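Local coordinates for protein FI20010p1 (Drosophila melanogaster, PDB 7CFB) that probably acts in piRNA-guided gene silencing as the Tudor-domain protein Krimper, taking part in assembly of the piRNA amplification complex, at residues Leu92-Leu102 and Phe136-Leu145; Ile108-Ser118 and Ala125-Phe136. All coordinates share one frame; numbering follows the deposited sequence.

In the fold
Both contacts belong to one antiparallel sheet in the first Tudor domain of Krimper, a member of the SH3-like clan, and their centres lie about 8 Å apart. Interaction 1 pairs strand 99-103 with strand 142-144; interaction 2 pairs strand 108-117 with strand 123-127 and takes in the turn and strand 132-136 that follow. Strands 99-103 and 108-117 are neighbours, so the two contacts abut through probable F99-I112 and V101-T110 backbone hydrogen bonds. Along the chain, interaction 2 falls between the two halves of interaction 1, sharing F136 with it. The ring of F136, packed by L92 and V101 in interaction 1 and by I112 and I114 in interaction 2, joins the two into one apolar cluster on the sheet.

Interaction 1. Residues Leu92-Leu102 and Phe136-Leu145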
loop_
_atom_site.group_PDB
_atom_site.type_symbol
_atom_site.label_atom_id
_atom_site.label_comp_id
_atom_site.label_asym_id
_atom_site.label_seq_id
_atom_site.Cartn_x
_atom_site.Cartn_y
_atom_site.Cartn_z
ATOM N N LEU A 92 12.446 3.983 -14.577
ATOM C CA LEU A 92 11.146 3.700 -13.949
ATOM C C LEU A 92 10.514 2.564 -14.735
ATOM O O LEU A 92 10.498 2.629 -15.913
ATOM C CB LEU A 92 10.269 4.949 -14.040
ATOM C CG LEU A 92 10.347 5.884 -12.842
ATOM C CD1 LEU A 92 9.801 7.246 -13.170
ATOM C CD2 LEU A 92 9.623 5.281 -11.667
ATOM N N PRO A 93 9.886 1.566 -14.106
ATOM C CA PRO A 93 9.146 0.556 -14.832
ATOM C C PRO A 93 7.880 1.113 -15.498
ATOM O O PRO A 93 7.410 2.156 -15.209
ATOM C CB PRO A 93 8.736 -0.449 -13.759
ATOM C CG PRO A 93 9.763 -0.255 -12.703
ATOM C CD PRO A 93 10.008 1.231 -12.705
ATOM N N ASP A 94 7.269 0.324 -16.356
ATOM C CA ASP A 94 6.058 0.796 -17.064
ATOM C C ASP A 94 4.900 1.083 -16.115
ATOM O O ASP A 94 4.807 0.510 -15.039
ATOM C CB ASP A 94 5.508 -0.252 -18.018
ATOM C CG ASP A 94 6.418 -0.561 -19.181
ATOM O OD1 ASP A 94 7.334 0.183 -19.401
ATOM O OD2 ASP A 94 6.174 -1.550 -19.829
ATOM N N TYR A 95 3.995 1.924 -16.580
ATOM C CA TYR A 95 2.770 2.213 -15.806
ATOM C C TYR A 95 2.047 0.893 -15.549
ATOM O O TYR A 95 1.886 0.073 -16.441
ATOM C CB TYR A 95 1.870 3.167 -16.584
ATOM C CG TYR A 95 2.488 4.501 -16.896
ATOM C CD1 TYR A 95 2.655 5.446 -15.915
ATOM C CD2 TYR A 95 2.920 4.812 -18.162
ATOM C CE1 TYR A 95 3.231 6.664 -16.184
ATOM C CE2 TYR A 95 3.512 6.019 -18.450
ATOM C CZ TYR A 95 3.667 6.948 -17.453
ATOM O OH TYR A 95 4.225 8.145 -17.707
ATOM N N GLY A 96 1.683 0.686 -14.297
ATOM C CA GLY A 96 0.968 -0.511 -13.851
ATOM C C GLY A 96 1.894 -1.622 -13.408
ATOM O O GLY A 96 1.423 -2.536 -12.790
ATOM N N ASP A 97 3.179 -1.509 -13.698
ATOM C CA ASP A 97 4.153 -2.544 -13.290
ATOM C C ASP A 97 4.508 -2.339 -11.818
ATOM O O ASP A 97 4.547 -1.226 -11.385
ATOM C CB ASP A 97 5.297 -2.681 -14.288
ATOM C CG ASP A 97 4.917 -3.442 -15.551
ATOM O OD1 ASP A 97 3.787 -3.872 -15.656
ATOM O OD2 ASP A 97 5.749 -3.587 -16.417
ATOM N N ILE A 98 4.795 -3.411 -11.105
ATOM C CA ILE A 98 5.101 -3.315 -9.657
ATOM C C ILE A 98 6.611 -3.292 -9.380
ATOM O O ILE A 98 7.327 -4.046 -9.981
ATOM C CB ILE A 98 4.362 -4.426 -8.913
ATOM C CG1 ILE A 98 2.857 -4.306 -9.132
ATOM C CG2 ILE A 98 4.715 -4.433 -7.451
ATOM C CD1 ILE A 98 2.148 -5.566 -8.850
ATOM N N PHE A 99 7.030 -2.411 -8.483
ATOM C CA PHE A 99 8.435 -2.239 -8.059
ATOM C C PHE A 99 8.474 -1.790 -6.602
ATOM O O PHE A 99 7.462 -1.852 -5.938
ATOM C CB PHE A 99 9.224 -1.388 -9.044
ATOM C CG PHE A 99 8.790 0.044 -9.178
ATOM C CD1 PHE A 99 7.714 0.393 -9.968
ATOM C CD2 PHE A 99 9.482 1.042 -8.532
ATOM C CE1 PHE A 99 7.345 1.709 -10.103
ATOM C CE2 PHE A 99 9.102 2.362 -8.663
ATOM C CZ PHE A 99 8.037 2.688 -9.452
ATOM N N ALA A 100 9.643 -1.397 -6.126
ATOM C CA ALA A 100 9.781 -0.977 -4.723
ATOM C C ALA A 100 10.363 0.431 -4.628
ATOM O O ALA A 100 11.093 0.834 -5.500
ATOM C CB ALA A 100 10.606 -1.983 -3.982
ATOM N N VAL A 101 9.954 1.144 -3.596
ATOM C CA VAL A 101 10.441 2.510 -3.329
ATOM C C VAL A 101 10.946 2.564 -1.892
ATOM O O VAL A 101 10.380 1.957 -1.040
ATOM C CB VAL A 101 9.394 3.584 -3.654
ATOM C CG1 VAL A 101 8.116 3.418 -2.869
ATOM C CG2 VAL A 101 9.947 4.982 -3.523
ATOM N N LEU A 102 12.020 3.294 -1.691
ATOM C CA LEU A 102 12.612 3.413 -0.352
ATOM C C LEU A 102 12.130 4.683 0.328
ATOM O O LEU A 102 12.158 5.705 -0.279
ATOM C CB LEU A 102 14.137 3.422 -0.484
ATOM C CG LEU A 102 14.873 3.872 0.772
ATOM C CD1 LEU A 102 14.843 2.809 1.838
ATOM C CD2 LEU A 102 16.290 4.274 0.454
ATOM N N PHE A 136 4.813 11.099 -7.013
ATOM C CA PHE A 136 6.183 10.575 -7.145
ATOM C C PHE A 136 6.963 11.549 -8.020
ATOM O O PHE A 136 6.715 11.615 -9.213
ATOM C CB PHE A 136 6.090 9.162 -7.713
ATOM C CG PHE A 136 7.367 8.383 -7.848
ATOM C CD1 PHE A 136 8.114 8.449 -9.000
ATOM C CD2 PHE A 136 7.771 7.516 -6.860
ATOM C CE1 PHE A 136 9.264 7.695 -9.138
ATOM C CE2 PHE A 136 8.923 6.771 -6.997
ATOM C CZ PHE A 136 9.667 6.862 -8.136
ATOM N N ASP A 137 7.922 12.225 -7.410
ATOM C CA ASP A 137 8.752 13.259 -8.066
ATOM C C ASP A 137 9.611 12.685 -9.181
ATOM O O ASP A 137 9.796 13.361 -10.132
ATOM C CB ASP A 137 9.656 13.952 -7.070
ATOM C CG ASP A 137 8.897 14.955 -6.260
ATOM O OD1 ASP A 137 7.916 15.434 -6.758
ATOM O OD2 ASP A 137 9.294 15.212 -5.167
ATOM N N GLY A 138 10.111 11.474 -9.018
ATOM C CA GLY A 138 11.025 10.850 -9.984
ATOM C C GLY A 138 12.463 10.917 -9.511
ATOM O O GLY A 138 13.325 10.509 -10.231
ATOM N N ASN A 139 12.698 11.461 -8.332
ATOM C CA ASN A 139 14.049 11.540 -7.737
ATOM C C ASN A 139 14.174 10.473 -6.649
ATOM O O ASN A 139 15.193 10.405 -6.028
ATOM C CB ASN A 139 14.264 12.911 -7.097
ATOM C CG ASN A 139 13.270 13.151 -5.993
ATOM O OD1 ASN A 139 12.311 12.427 -5.872
ATOM N ND2 ASN A 139 13.481 14.151 -5.171
ATOM N N GLU A 140 13.099 9.712 -6.417
ATOM C CA GLU A 140 13.056 8.680 -5.343
ATOM C C GLU A 140 13.976 7.495 -5.658
ATOM O O GLU A 140 14.115 7.146 -6.846
ATOM C CB GLU A 140 11.617 8.205 -5.126
ATOM C CG GLU A 140 10.710 9.273 -4.542
ATOM C CD GLU A 140 10.013 10.144 -5.573
ATOM O OE1 GLU A 140 10.340 10.019 -6.770
ATOM O OE2 GLU A 140 9.144 10.947 -5.177
ATOM N N THR A 141 14.574 6.910 -4.611
ATOM C CA THR A 141 15.444 5.724 -4.732
ATOM C C THR A 141 14.515 4.525 -4.909
ATOM O O THR A 141 13.772 4.246 -3.997
ATOM C CB THR A 141 16.234 5.534 -3.440
ATOM O OG1 THR A 141 17.151 6.612 -3.385
ATOM C CG2 THR A 141 16.976 4.226 -3.396
ATOM N N ILE A 142 14.616 3.841 -6.038
ATOM C CA ILE A 142 13.683 2.734 -6.370
ATOM C C ILE A 142 14.446 1.457 -6.704
ATOM O O ILE A 142 15.573 1.537 -7.143
ATOM C CB ILE A 142 12.751 3.159 -7.513
ATOM C CG1 ILE A 142 13.515 3.415 -8.805
ATOM C CG2 ILE A 142 11.930 4.356 -7.112
ATOM C CD1 ILE A 142 12.695 3.246 -10.016
ATOM N N PHE A 143 13.790 0.325 -6.517
ATOM C CA PHE A 143 14.389 -1.001 -6.755
ATOM C C PHE A 143 13.432 -1.938 -7.477
ATOM O O PHE A 143 12.241 -1.730 -7.455
ATOM C CB PHE A 143 14.663 -1.692 -5.431
ATOM C CG PHE A 143 15.382 -0.850 -4.421
ATOM C CD1 PHE A 143 16.749 -0.707 -4.476
ATOM C CD2 PHE A 143 14.686 -0.198 -3.428
ATOM C CE1 PHE A 143 17.403 0.062 -3.537
ATOM C CE2 PHE A 143 15.339 0.575 -2.494
ATOM C CZ PHE A 143 16.702 0.683 -2.543
ATOM N N LYS A 144 14.033 -2.927 -8.121
ATOM C CA LYS A 144 13.367 -4.043 -8.810
ATOM C C LYS A 144 13.067 -5.126 -7.778
ATOM O O LYS A 144 13.861 -5.363 -6.917
ATOM C CB LYS A 144 14.281 -4.610 -9.887
ATOM C CG LYS A 144 13.636 -5.669 -10.761
ATOM C CD LYS A 144 14.591 -6.752 -11.150
ATOM C CE LYS A 144 14.931 -6.707 -12.613
ATOM N NZ LYS A 144 13.884 -7.383 -13.410
ATOM N N LEU A 145 11.884 -5.687 -7.829
ATOM C CA LEU A 145 11.578 -6.757 -6.879
ATOM C C LEU A 145 11.883 -8.081 -7.559
ATOM O O LEU A 145 11.757 -8.158 -8.736
ATOM C CB LEU A 145 10.095 -6.730 -6.551
ATOM C CG LEU A 145 9.616 -5.588 -5.679
ATOM C CD1 LEU A 145 8.124 -5.464 -5.823
ATOM C CD2 LEU A 145 9.990 -5.827 -4.246
HETATM O O HOH W 1 10.140 -4.838 -9.975
HETATM O O HOH W 2 13.175 7.323 -1.887
#
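Strands 99-102 and 142-144 run antiparallel, their axes 4.6 Å apart at 150°, with A100 and F143 forming a hydrogen-bonded pair and V101 and I142 a non-hydrogen-bonded one. A100 N donates to F143 O (2.9 Å), F143 N returns a bond to A100 O from above the carbonyl plane, and L102 N meets T141 O almost head-on (C=O...N angle 175°). One water at each end extends the ladder, joining I98 O to L145 N and L102 O to T141 N. On the V101 and I142 face, I142 CG2 lies 3.8 Å from F99 CE2 at the ring edge; P93 CD lies over one face of that ring, toward its rim. L92 passes F136 in the opposite direction, L92 CD2 reaching F136 CE1 at 3.5 Å, while V101 CG2 meets the edge of the F136 ring. With its CG anti to the backbone N (chi1 -176°), F136 extends toward these partners, and E140 OE1 sits above the ring centre. Both E140 oxygens use syn lone pairs to accept the amides of D137 and G138, fixing the carboxylate over the ring. On the other face, A100 CB touches L145 CD2 and L102 CB the F143 ring edge. This pairing of strands distant in sequence sets strand 142-144 between 87-89 and 99-103 in the Tudor-domain sheet; strand 108-117 flanks 99-103, its I109 packing on F143, and Y123 touches L92 and F136.

Interaction 2. Residues Ile108-Ser118 and Ala125-Phe136; sequences IITRITINSSS and AYLIDFGEHIHF
R111 grips D129 side-on in a salt bridge whose guanidinium and carboxylate planes are only 16° apart. R111 NE donates to D129 OD2 at 2.9 Å and R111 NH2 to D129 OD1 at the same distance, each to a syn lone pair; the first bond is almost straight at 175°. I128 CD1 lies over the centre of one guanidinium face, 3.6 Å from R111 CZ. This methyl group over the face and the carboxylate at the edge fix the group together with the carbonyls of L152 and P153, which accept from NH1 and NH2. The bend at chi3 (-65°) turns the arginine's head to D129. Two waters tie the carboxylate and the turn to the strand: one joins R111 N to D129 OD2, the other joins R111 O, D129 N and T110 OG1. T110 OG1 stands over one face of the F130 ring, 3.3 Å from F130 CZ, while I108 CD1 approaches the ring edge. Beyond this polar cluster runs the beta hairpin of strands 108-117 and 123-127, where T113 and Y126 exchange backbone hydrogen bonds and I114 faces A125. I114 CD1 makes a CH-pi contact over the F136 ring, 4.1 Å from its centroid. I112 CD1 crosses to F136 CD2 and A125 CB, and I112 CG1 packs on L127 CD2. In the turn after the hairpin, a G1 beta bulge at G131 and E132, opposite L127, leads into strand 132-136. Q155 N binds D129 OD1. Helix 74-80 packs on R111, D129 and F130, helix 30-36 on T113 and Y126, and strand 99-103 on I112.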
loop_
_atom_site.group_PDB
_atom_site.type_symbol
_atom_site.label_atom_id
_atom_site.label_comp_id
_atom_site.label_asym_id
_atom_site.label_seq_id
_atom_site.Cartn_x
_atom_site.Cartn_y
_atom_site.Cartn_z
ATOM N N ILE A 108 12.205 2.178 5.400
ATOM C CA ILE A 108 11.374 1.014 4.984
ATOM C C ILE A 108 11.254 1.018 3.466
ATOM O O ILE A 108 11.457 2.035 2.875
ATOM C CB ILE A 108 10.002 0.960 5.664
ATOM C CG1 ILE A 108 9.024 1.976 5.088
ATOM C CG2 ILE A 108 10.111 1.047 7.164
ATOM C CD1 ILE A 108 7.602 1.577 5.268
ATOM N N ILE A 109 11.028 -0.142 2.877
ATOM C CA ILE A 109 10.881 -0.237 1.406
ATOM C C ILE A 109 9.511 -0.845 1.110
ATOM O O ILE A 109 9.256 -1.959 1.529
ATOM C CB ILE A 109 12.037 -1.034 0.805
ATOM C CG1 ILE A 109 13.371 -0.316 0.999
ATOM C CG2 ILE A 109 11.768 -1.361 -0.637
ATOM C CD1 ILE A 109 14.529 -1.062 0.430
ATOM N N THR A 110 8.705 -0.136 0.336
ATOM C CA THR A 110 7.322 -0.587 0.075
ATOM C C THR A 110 7.055 -0.761 -1.419
ATOM O O THR A 110 7.687 -0.092 -2.188
ATOM C CB THR A 110 6.351 0.400 0.711
ATOM O OG1 THR A 110 5.073 -0.200 0.859
ATOM C CG2 THR A 110 6.250 1.691 -0.057
ATOM N N ARG A 111 6.099 -1.624 -1.753
ATOM C CA ARG A 111 5.702 -1.923 -3.151
ATOM C C ARG A 111 4.918 -0.739 -3.702
ATOM O O ARG A 111 4.149 -0.179 -2.984
ATOM C CB ARG A 111 4.993 -3.271 -3.278
ATOM C CG ARG A 111 5.788 -4.446 -2.748
ATOM C CD ARG A 111 5.299 -5.759 -3.290
ATOM N NE ARG A 111 3.963 -6.012 -2.818
ATOM C CZ ARG A 111 3.120 -6.850 -3.357
ATOM N NH1 ARG A 111 3.449 -7.553 -4.410
ATOM N NH2 ARG A 111 1.928 -6.968 -2.846
ATOM N N ILE A 112 5.155 -0.420 -4.951
ATOM C CA ILE A 112 4.578 0.776 -5.594
ATOM C C ILE A 112 4.330 0.489 -7.067
ATOM O O ILE A 112 4.994 -0.351 -7.615
ATOM C CB ILE A 112 5.581 1.933 -5.420
ATOM C CG1 ILE A 112 5.032 3.300 -5.832
ATOM C CG2 ILE A 112 6.917 1.612 -6.056
ATOM C CD1 ILE A 112 5.998 4.425 -5.749
ATOM N N THR A 113 3.382 1.198 -7.642
ATOM C CA THR A 113 3.150 1.176 -9.088
ATOM C C THR A 113 2.907 2.620 -9.547
ATOM O O THR A 113 2.324 3.359 -8.798
ATOM C CB THR A 113 2.020 0.221 -9.449
ATOM O OG1 THR A 113 2.037 0.248 -10.863
ATOM C CG2 THR A 113 0.677 0.653 -8.914
ATOM N N ILE A 114 3.391 2.981 -10.720
ATOM C CA ILE A 114 3.122 4.315 -11.300
ATOM C C ILE A 114 1.849 4.186 -12.135
ATOM O O ILE A 114 1.811 3.384 -13.006
ATOM C CB ILE A 114 4.292 4.838 -12.137
ATOM C CG1 ILE A 114 5.591 4.866 -11.343
ATOM C CG2 ILE A 114 3.959 6.206 -12.674
ATOM C CD1 ILE A 114 5.651 5.979 -10.378
ATOM N N ASN A 115 0.837 4.965 -11.822
ATOM C CA ASN A 115 -0.433 4.867 -12.570
ATOM C C ASN A 115 -0.528 5.921 -13.677
ATOM O O ASN A 115 -1.148 5.640 -14.644
ATOM C CB ASN A 115 -1.638 4.730 -11.640
ATOM C CG ASN A 115 -1.813 5.881 -10.685
ATOM O OD1 ASN A 115 -1.299 5.874 -9.589
ATOM N ND2 ASN A 115 -2.563 6.872 -11.100
ATOM N N SER A 116 0.092 7.078 -13.519
ATOM C CA SER A 116 -0.018 8.134 -14.551
ATOM C C SER A 116 1.104 9.160 -14.432
ATOM O O SER A 116 1.712 9.250 -13.399
ATOM C CB SER A 116 -1.357 8.825 -14.498
ATOM O OG SER A 116 -1.459 9.682 -13.395
ATOM N N SER A 117 1.284 9.910 -15.506
ATOM C CA SER A 117 2.221 11.047 -15.610
ATOM C C SER A 117 1.523 12.297 -15.078
ATOM O O SER A 117 0.363 12.480 -15.359
ATOM C CB SER A 117 2.626 11.233 -17.028
ATOM O OG SER A 117 3.666 12.166 -17.129
ATOM N N SER A 118 2.233 13.112 -14.323
ATOM C CA SER A 118 1.666 14.352 -13.771
ATOM C C SER A 118 2.025 15.511 -14.707
ATOM O O SER A 118 3.166 15.611 -15.101
ATOM C CB SER A 118 2.169 14.581 -12.400
ATOM O OG SER A 118 1.583 13.699 -11.486
ATOM N N ALA A 125 1.314 7.859 -8.152
ATOM C CA ALA A 125 1.738 6.500 -7.790
ATOM C C ALA A 125 0.840 5.917 -6.710
ATOM O O ALA A 125 0.277 6.660 -5.955
ATOM C CB ALA A 125 3.167 6.541 -7.338
ATOM N N TYR A 126 0.762 4.602 -6.668
ATOM C CA TYR A 126 -0.069 3.899 -5.675
ATOM C C TYR A 126 0.777 2.934 -4.843
ATOM O O TYR A 126 1.457 2.126 -5.367
ATOM C CB TYR A 126 -1.208 3.190 -6.398
ATOM C CG TYR A 126 -2.169 2.438 -5.523
ATOM C CD1 TYR A 126 -2.769 3.052 -4.451
ATOM C CD2 TYR A 126 -2.473 1.121 -5.763
ATOM C CE1 TYR A 126 -3.668 2.392 -3.648
ATOM C CE2 TYR A 126 -3.348 0.434 -4.952
ATOM C CZ TYR A 126 -3.955 1.072 -3.893
ATOM O OH TYR A 126 -4.827 0.442 -3.084
ATOM N N LEU A 127 0.653 3.046 -3.540
ATOM C CA LEU A 127 1.338 2.130 -2.609
ATOM C C LEU A 127 0.364 0.975 -2.400
ATOM O O LEU A 127 -0.495 1.069 -1.573
ATOM C CB LEU A 127 1.668 2.894 -1.328
ATOM C CG LEU A 127 2.513 4.145 -1.510
ATOM C CD1 LEU A 127 3.099 4.589 -0.207
ATOM C CD2 LEU A 127 3.621 3.909 -2.496
ATOM N N ILE A 128 0.583 -0.095 -3.147
ATOM C CA ILE A 128 -0.352 -1.250 -3.246
ATOM C C ILE A 128 -0.588 -1.915 -1.892
ATOM O O ILE A 128 -1.648 -2.426 -1.706
ATOM C CB ILE A 128 0.044 -2.224 -4.372
ATOM C CG1 ILE A 128 1.284 -3.049 -4.043
ATOM C CG2 ILE A 128 0.174 -1.502 -5.694
ATOM C CD1 ILE A 128 1.625 -4.079 -5.058
ATOM N N ASP A 129 0.415 -1.982 -1.037
ATOM C CA ASP A 129 0.264 -2.646 0.276
ATOM C C ASP A 129 -0.355 -1.731 1.329
ATOM O O ASP A 129 -0.841 -2.272 2.287
ATOM C CB ASP A 129 1.560 -3.341 0.686
ATOM C CG ASP A 129 2.014 -4.358 -0.335
ATOM O OD1 ASP A 129 1.176 -4.984 -0.908
ATOM O OD2 ASP A 129 3.174 -4.444 -0.572
ATOM N N PHE A 130 -0.284 -0.412 1.156
ATOM C CA PHE A 130 -0.826 0.557 2.145
ATOM C C PHE A 130 -2.145 1.203 1.710
ATOM O O PHE A 130 -2.785 1.777 2.532
ATOM C CB PHE A 130 0.162 1.686 2.413
ATOM C CG PHE A 130 1.514 1.282 2.929
ATOM C CD1 PHE A 130 1.762 0.003 3.379
ATOM C CD2 PHE A 130 2.551 2.190 2.956
ATOM C CE1 PHE A 130 3.015 -0.360 3.832
ATOM C CE2 PHE A 130 3.800 1.834 3.434
ATOM C CZ PHE A 130 4.026 0.558 3.875
ATOM N N GLY A 131 -2.553 1.037 0.469
ATOM C CA GLY A 131 -3.770 1.682 -0.026
ATOM C C GLY A 131 -3.658 3.192 -0.094
ATOM O O GLY A 131 -4.653 3.823 0.059
ATOM N N GLU A 132 -2.466 3.712 -0.386
ATOM C CA GLU A 132 -2.283 5.185 -0.414
ATOM C C GLU A 132 -1.839 5.663 -1.794
ATOM O O GLU A 132 -0.983 5.001 -2.412
ATOM C CB GLU A 132 -1.166 5.589 0.539
ATOM C CG GLU A 132 -1.533 5.444 1.992
ATOM C CD GLU A 132 -0.366 5.849 2.863
ATOM O OE1 GLU A 132 0.709 6.151 2.309
ATOM O OE2 GLU A 132 -0.531 5.863 4.099
ATOM N N HIS A 133 -2.413 6.781 -2.238
ATOM C CA HIS A 133 -1.986 7.391 -3.515
ATOM C C HIS A 133 -1.044 8.520 -3.140
ATOM O O HIS A 133 -1.345 9.213 -2.219
ATOM C CB HIS A 133 -3.168 7.849 -4.354
ATOM C CG HIS A 133 -4.095 6.748 -4.704
ATOM N ND1 HIS A 133 -3.980 6.037 -5.841
ATOM C CD2 HIS A 133 -5.140 6.229 -4.043
ATOM C CE1 HIS A 133 -4.905 5.133 -5.887
ATOM N NE2 HIS A 133 -5.615 5.217 -4.799
ATOM N N ILE A 134 0.121 8.576 -3.753
ATOM C CA ILE A 134 1.122 9.622 -3.435
ATOM C C ILE A 134 1.700 10.181 -4.728
ATOM O O ILE A 134 1.634 9.519 -5.729
ATOM C CB ILE A 134 2.235 9.046 -2.557
ATOM C CG1 ILE A 134 2.904 7.854 -3.227
ATOM C CG2 ILE A 134 1.719 8.695 -1.179
ATOM C CD1 ILE A 134 4.224 8.194 -3.796
ATOM N N HIS A 135 2.218 11.388 -4.662
ATOM C CA HIS A 135 2.889 11.994 -5.823
ATOM C C HIS A 135 4.331 11.489 -5.852
ATOM O O HIS A 135 4.952 11.450 -4.822
ATOM C CB HIS A 135 2.794 13.510 -5.768
ATOM C CG HIS A 135 3.417 14.127 -6.958
ATOM N ND1 HIS A 135 2.857 14.054 -8.184
ATOM C CD2 HIS A 135 4.567 14.785 -7.116
ATOM C CE1 HIS A 135 3.620 14.656 -9.041
ATOM N NE2 HIS A 135 4.655 15.106 -8.415
ATOM N N PHE A 136 4.813 11.099 -7.013
ATOM C CA PHE A 136 6.183 10.575 -7.145
ATOM C C PHE A 136 6.963 11.549 -8.020
ATOM O O PHE A 136 6.715 11.615 -9.213
ATOM C CB PHE A 136 6.090 9.162 -7.713
ATOM C CG PHE A 136 7.367 8.383 -7.848
ATOM C CD1 PHE A 136 8.114 8.449 -9.000
ATOM C CD2 PHE A 136 7.771 7.516 -6.860
ATOM C CE1 PHE A 136 9.264 7.695 -9.138
ATOM C CE2 PHE A 136 8.923 6.771 -6.997
ATOM C CZ PHE A 136 9.667 6.862 -8.136
HETATM O O HOH W 3 2.745 -0.365 -0.643
HETATM O O HOH W 4 5.075 -3.032 0.733
#